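Local coordinates for tryptophanyl-tRNA synthetase (Cryptosporidium parvum Iowa II, PDB 3HV0), which probably catalyses the ATP-dependent attachment of L-tryptophan to tRNA(Trp), as a class I aminoacyl-tRNA synthetase of which this chain contains the catalytic core, at residues 36-41 and 68-73; 63-68 and 73-78. All blocks are in the same frame, centred on the assembly; numbering follows the deposited sequence.

Contact 1: residues 36-41 and 68-73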
# COMPACT_ATOMS: atom_id res chain seq x y z
N ILE A 36 34.22 7.09 -17.03
CA ILE A 36 34.94 6.33 -15.99
C ILE A 36 36.17 7.09 -15.53
O ILE A 36 36.41 7.23 -14.33
CB ILE A 36 35.34 4.92 -16.46
CG1 ILE A 36 34.10 4.07 -16.74
CG2 ILE A 36 36.20 4.24 -15.40
CD1 ILE A 36 34.39 2.82 -17.53
N GLU A 37 36.95 7.58 -16.48
CA GLU A 37 38.07 8.44 -16.17
C GLU A 37 37.56 9.64 -15.36
O GLU A 37 38.19 10.03 -14.38
CB GLU A 37 38.79 8.90 -17.45
CG GLU A 37 40.10 9.65 -17.19
CD GLU A 37 40.71 10.28 -18.46
OE1 GLU A 37 39.96 10.59 -19.41
OE2 GLU A 37 41.94 10.47 -18.49
N ARG A 38 36.40 10.19 -15.74
CA ARG A 38 35.87 11.43 -15.12
C ARG A 38 35.65 11.22 -13.63
O ARG A 38 35.88 12.13 -12.84
CB ARG A 38 34.59 11.92 -15.82
CG ARG A 38 33.90 13.15 -15.18
CD ARG A 38 33.13 14.03 -16.21
NE ARG A 38 31.96 14.71 -15.65
CZ ARG A 38 30.69 14.35 -15.85
NH1 ARG A 38 30.38 13.30 -16.61
NH2 ARG A 38 29.70 15.05 -15.28
N MET A 39 35.26 10.01 -13.29
CA MET A 39 35.03 9.60 -11.91
C MET A 39 36.32 9.43 -11.10
O MET A 39 36.46 10.07 -10.06
CB MET A 39 34.25 8.28 -11.91
CG MET A 39 34.35 7.50 -10.63
SD MET A 39 32.86 6.57 -10.41
CE MET A 39 33.05 6.15 -8.67
N GLU A 40 37.22 8.56 -11.56
CA GLU A 40 38.50 8.31 -10.88
C GLU A 40 39.19 9.64 -10.57
O GLU A 40 39.78 9.81 -9.51
CB GLU A 40 39.44 7.47 -11.75
CG GLU A 40 38.99 6.05 -12.07
CD GLU A 40 40.09 5.22 -12.74
OE1 GLU A 40 41.04 5.82 -13.28
OE2 GLU A 40 40.02 3.97 -12.71
N ARG A 41 39.12 10.55 -11.54
CA ARG A 41 39.62 11.93 -11.41
C ARG A 41 39.03 12.61 -10.18
O ARG A 41 39.72 13.28 -9.42
CB ARG A 41 39.20 12.73 -12.65
CG ARG A 41 40.14 13.81 -13.09
CD ARG A 41 40.80 13.44 -14.41
NE ARG A 41 39.89 13.51 -15.55
CZ ARG A 41 40.25 13.36 -16.83
NH1 ARG A 41 41.52 13.13 -17.17
NH2 ARG A 41 39.33 13.45 -17.79
N VAL A 68 26.76 16.64 -10.18
CA VAL A 68 26.38 16.99 -8.82
C VAL A 68 27.54 16.86 -7.85
O VAL A 68 27.77 17.74 -7.04
CB VAL A 68 25.17 16.11 -8.34
CG1 VAL A 68 25.20 15.90 -6.84
CG2 VAL A 68 23.88 16.76 -8.77
N TYR A 69 28.27 15.75 -7.94
CA TYR A 69 29.41 15.53 -7.05
C TYR A 69 30.55 16.50 -7.38
O TYR A 69 31.29 16.93 -6.50
CB TYR A 69 29.87 14.08 -7.11
CG TYR A 69 30.71 13.67 -5.92
CD1 TYR A 69 30.12 13.38 -4.70
CD2 TYR A 69 32.10 13.57 -6.01
CE1 TYR A 69 30.88 12.99 -3.60
CE2 TYR A 69 32.88 13.18 -4.92
CZ TYR A 69 32.27 12.90 -3.72
OH TYR A 69 33.04 12.52 -2.64
N GLU A 70 30.66 16.87 -8.66
CA GLU A 70 31.59 17.91 -9.11
C GLU A 70 31.37 19.23 -8.39
O GLU A 70 32.32 19.97 -8.14
CB GLU A 70 31.46 18.17 -10.63
CG GLU A 70 32.21 17.21 -11.55
CD GLU A 70 32.04 17.52 -13.05
OE1 GLU A 70 32.36 18.67 -13.48
OE2 GLU A 70 31.59 16.59 -13.78
N LYS A 71 30.10 19.52 -8.09
CA LYS A 71 29.69 20.81 -7.50
C LYS A 71 29.78 20.85 -5.97
O LYS A 71 29.35 21.82 -5.36
CB LYS A 71 28.25 21.13 -7.93
N GLY A 72 30.31 19.79 -5.35
CA GLY A 72 30.31 19.68 -3.90
C GLY A 72 29.00 19.21 -3.27
O GLY A 72 28.92 19.14 -2.04
N GLU A 73 28.00 18.87 -4.07
CA GLU A 73 26.67 18.47 -3.54
C GLU A 73 26.60 16.98 -3.26
O GLU A 73 27.21 16.19 -3.96
CB GLU A 73 25.56 18.83 -4.52
CG GLU A 73 25.59 20.26 -5.00
CD GLU A 73 24.25 20.74 -5.54
OE1 GLU A 73 23.30 19.91 -5.64
OE2 GLU A 73 24.16 21.95 -5.85
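A chi1 of 175° turns the Arg38 chain away from its own backbone N and beside its carbonyl carbon; extended from CG to NE, it stretches across from helix 33-43 toward Glu70 at the end of helix 62-70. Glu70 answers with CG beside its backbone N and a fully extended CG-CD step. The two side chains cross at about a right angle. Arg38 presents the edge of its guanidinium that carries NE and NH2, and both nitrogens converge on a single carboxylate oxygen. Arg38 NE lies 2.7 Å from Glu70 OE2, with an N-H...O angle of 149°; Arg38 NH2 lies 2.9 Å from Glu70 OE2 and makes a more bent bond of 136°. The oxygen sits close to the guanidinium plane, whereas the carboxylate is turned almost perpendicular to it. This is therefore a side-on, forked salt bridge to one oxygen, not the coplanar pairing that uses two.

The strongest polar partner of Arg38 is Asp67, whose OD1 forms a salt bridge with NH2 one turn earlier on helix 62-70; a probable hydrogen bond to Glu63 O, two turns earlier, should further limit rotation of the guanidinium. After Glu70, Gly72 is the first residue to leave helical backbone angles, its positive phi accompanying bonds from Gly72 N to Tyr69 O and from Glu73 N to Val68 O. The arrangement is a surface interhelical salt bridge beside a Schellman C-cap.

Contact 2: residues 63-68 and 73-78. With TRP (tryptophan), chain C.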
# COMPACT_ATOMS: atom_id res chain seq x y z
N GLU A 63 25.86 10.57 -15.64
CA GLU A 63 26.64 11.82 -15.81
C GLU A 63 26.08 12.98 -14.96
O GLU A 63 26.81 13.85 -14.53
CB GLU A 63 26.82 12.20 -17.31
CG GLU A 63 25.61 12.83 -18.02
CD GLU A 63 24.43 11.88 -18.18
OE1 GLU A 63 24.64 10.65 -18.05
OE2 GLU A 63 23.30 12.38 -18.41
N LYS A 64 24.78 12.95 -14.66
CA LYS A 64 24.19 13.92 -13.73
C LYS A 64 24.76 13.78 -12.31
O LYS A 64 25.01 14.78 -11.66
CB LYS A 64 22.66 13.78 -13.69
N ILE A 65 24.98 12.55 -11.85
CA ILE A 65 25.55 12.32 -10.51
C ILE A 65 26.97 12.91 -10.36
O ILE A 65 27.30 13.54 -9.35
CB ILE A 65 25.62 10.82 -10.16
CG1 ILE A 65 24.22 10.29 -9.81
CG2 ILE A 65 26.56 10.58 -8.99
CD1 ILE A 65 23.26 10.36 -10.94
N LEU A 66 27.79 12.72 -11.39
CA LEU A 66 29.14 13.24 -11.38
C LEU A 66 29.09 14.76 -11.46
O LEU A 66 29.94 15.43 -10.87
CB LEU A 66 29.94 12.65 -12.55
CG LEU A 66 30.08 11.12 -12.60
CD1 LEU A 66 30.75 10.67 -13.89
CD2 LEU A 66 30.87 10.64 -11.39
N ASP A 67 28.11 15.30 -12.20
CA ASP A 67 27.92 16.76 -12.28
C ASP A 67 27.69 17.29 -10.88
O ASP A 67 28.33 18.26 -10.44
CB ASP A 67 26.72 17.14 -13.18
CG ASP A 67 27.05 17.09 -14.68
OD1 ASP A 67 28.24 17.15 -15.08
OD2 ASP A 67 26.09 17.00 -15.48
N VAL A 68 26.76 16.64 -10.18
CA VAL A 68 26.38 16.99 -8.82
C VAL A 68 27.54 16.86 -7.85
O VAL A 68 27.77 17.74 -7.04
CB VAL A 68 25.17 16.11 -8.34
CG1 VAL A 68 25.20 15.90 -6.84
CG2 VAL A 68 23.88 16.76 -8.77
N GLU A 73 28.00 18.87 -4.07
CA GLU A 73 26.67 18.47 -3.54
C GLU A 73 26.60 16.98 -3.26
O GLU A 73 27.21 16.19 -3.96
CB GLU A 73 25.56 18.83 -4.52
CG GLU A 73 25.59 20.26 -5.00
CD GLU A 73 24.25 20.74 -5.54
OE1 GLU A 73 23.30 19.91 -5.64
OE2 GLU A 73 24.16 21.95 -5.85
N LEU A 74 25.82 16.60 -2.25
CA LEU A 74 25.63 15.19 -1.92
C LEU A 74 24.43 14.63 -2.67
O LEU A 74 23.58 15.38 -3.15
CB LEU A 74 25.44 15.00 -0.40
CG LEU A 74 26.71 14.69 0.41
CD1 LEU A 74 27.89 15.65 0.12
CD2 LEU A 74 26.38 14.68 1.92
N PHE A 75 24.40 13.30 -2.76
CA PHE A 75 23.30 12.55 -3.34
C PHE A 75 23.19 11.26 -2.52
O PHE A 75 23.89 11.11 -1.52
CB PHE A 75 23.56 12.26 -4.82
CG PHE A 75 24.76 11.39 -5.08
CD1 PHE A 75 24.61 10.03 -5.31
CD2 PHE A 75 26.03 11.93 -5.12
CE1 PHE A 75 25.70 9.22 -5.56
CE2 PHE A 75 27.14 11.14 -5.36
CZ PHE A 75 26.97 9.78 -5.57
N TYR A 76 22.33 10.34 -2.93
CA TYR A 76 22.21 9.04 -2.25
C TYR A 76 22.06 7.86 -3.17
O TYR A 76 21.67 8.01 -4.33
CB TYR A 76 21.08 9.04 -1.21
CG TYR A 76 19.65 8.93 -1.70
CD1 TYR A 76 18.98 10.05 -2.17
CD2 TYR A 76 18.94 7.74 -1.60
CE1 TYR A 76 17.66 9.99 -2.58
CE2 TYR A 76 17.60 7.66 -2.02
CZ TYR A 76 16.96 8.80 -2.50
OH TYR A 76 15.62 8.76 -2.91
N LEU A 77 22.40 6.68 -2.64
CA LEU A 77 22.30 5.43 -3.39
C LEU A 77 21.04 4.70 -2.96
O LEU A 77 20.63 4.80 -1.85
CB LEU A 77 23.54 4.57 -3.15
CG LEU A 77 24.90 5.19 -3.51
CD1 LEU A 77 26.06 4.65 -2.68
CD2 LEU A 77 25.18 5.03 -5.00
N TYR A 78 20.41 3.98 -3.88
CA TYR A 78 19.29 3.11 -3.55
C TYR A 78 19.43 1.81 -4.34
O TYR A 78 19.52 1.80 -5.57
CB TYR A 78 17.95 3.79 -3.86
CG TYR A 78 16.73 2.89 -4.05
CD1 TYR A 78 16.47 1.84 -3.20
CD2 TYR A 78 15.82 3.15 -5.06
CE1 TYR A 78 15.34 1.06 -3.36
CE2 TYR A 78 14.69 2.37 -5.23
CZ TYR A 78 14.45 1.32 -4.38
OH TYR A 78 13.32 0.53 -4.58
N TRP C . 12.54 -6.47 -6.79
CA TRP C . 14.03 -6.56 -6.76
C TRP C . 14.46 -8.01 -6.94
O TRP C . 13.66 -8.94 -6.71
CB TRP C . 14.63 -5.98 -5.46
CG TRP C . 14.80 -4.48 -5.50
CD1 TRP C . 14.03 -3.54 -4.86
CD2 TRP C . 15.82 -3.74 -6.19
NE1 TRP C . 14.51 -2.28 -5.12
CE2 TRP C . 15.59 -2.37 -5.94
CE3 TRP C . 16.90 -4.10 -7.00
CZ2 TRP C . 16.41 -1.37 -6.46
CZ3 TRP C . 17.70 -3.10 -7.52
CH2 TRP C . 17.44 -1.75 -7.26
OXT TRP C . 15.62 -8.25 -7.33
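Ile65 CG2 rests over one face of the Phe75 ring, 3.7 Å from its centroid and 19° off the ring normal, which makes a CH-pi contact. The methyl is displaced toward the rim, with Phe75 CZ its closest carbon at 3.5 Å from Ile65 CG2. Val68 CG1 approaches the same ring obliquely and more loosely, 4.4 Å from Phe75 CD2. The Phe75 side chain leaves the backbone toward helix 62-70, and chi1 64°, with CG between backbone N and carbonyl carbon, brings the ring face to Ile65.

In the next shell, Phe106 of helix 93-106 meets the Phe75 ring edge-to-face, and Leu223 of strand 222-227 packs against Ile65. Backbone bonds to Leu223 tie Tyr76 and Tyr78 to that strand.

Farther along strand 76-81, Tyr78 OH accepts a nearly straight hydrogen bond from the indole NE1 of the bound tryptophan (3.1 Å, 163°). Gln113 OE1 and Gln201 O also lie within hydrogen-bonding reach of Tyr78 OH and, as modelled, compete for its single proton, while the ligand's CZ2 lies over one face of the tyrosine ring. A helix packed on a strand that carries a substrate-pocket residue is characteristic of the class I synthetase Rossmann-type catalytic domain.

The centres of contact 1 and contact 2 lie about 9 Å apart, on the same side of the chain's centre, and both use helix 62-70. Their segments alternate along the chain, in the order 36-41, 63-68, 68-73, 73-78, with Val68 and Glu73 common to both. The helix thus meets helix 33-43 at the surface in contact 1 and the run into strand 76-81 of the mixed sheet in contact 2. Besides the polar links of Arg38, they touch where Tyr69 CD1 packs 3.8 Å from Phe75 CE2. Together they join helix 62-70 to helix 33-43 and to the strand that carries a tryptophan-pocket residue.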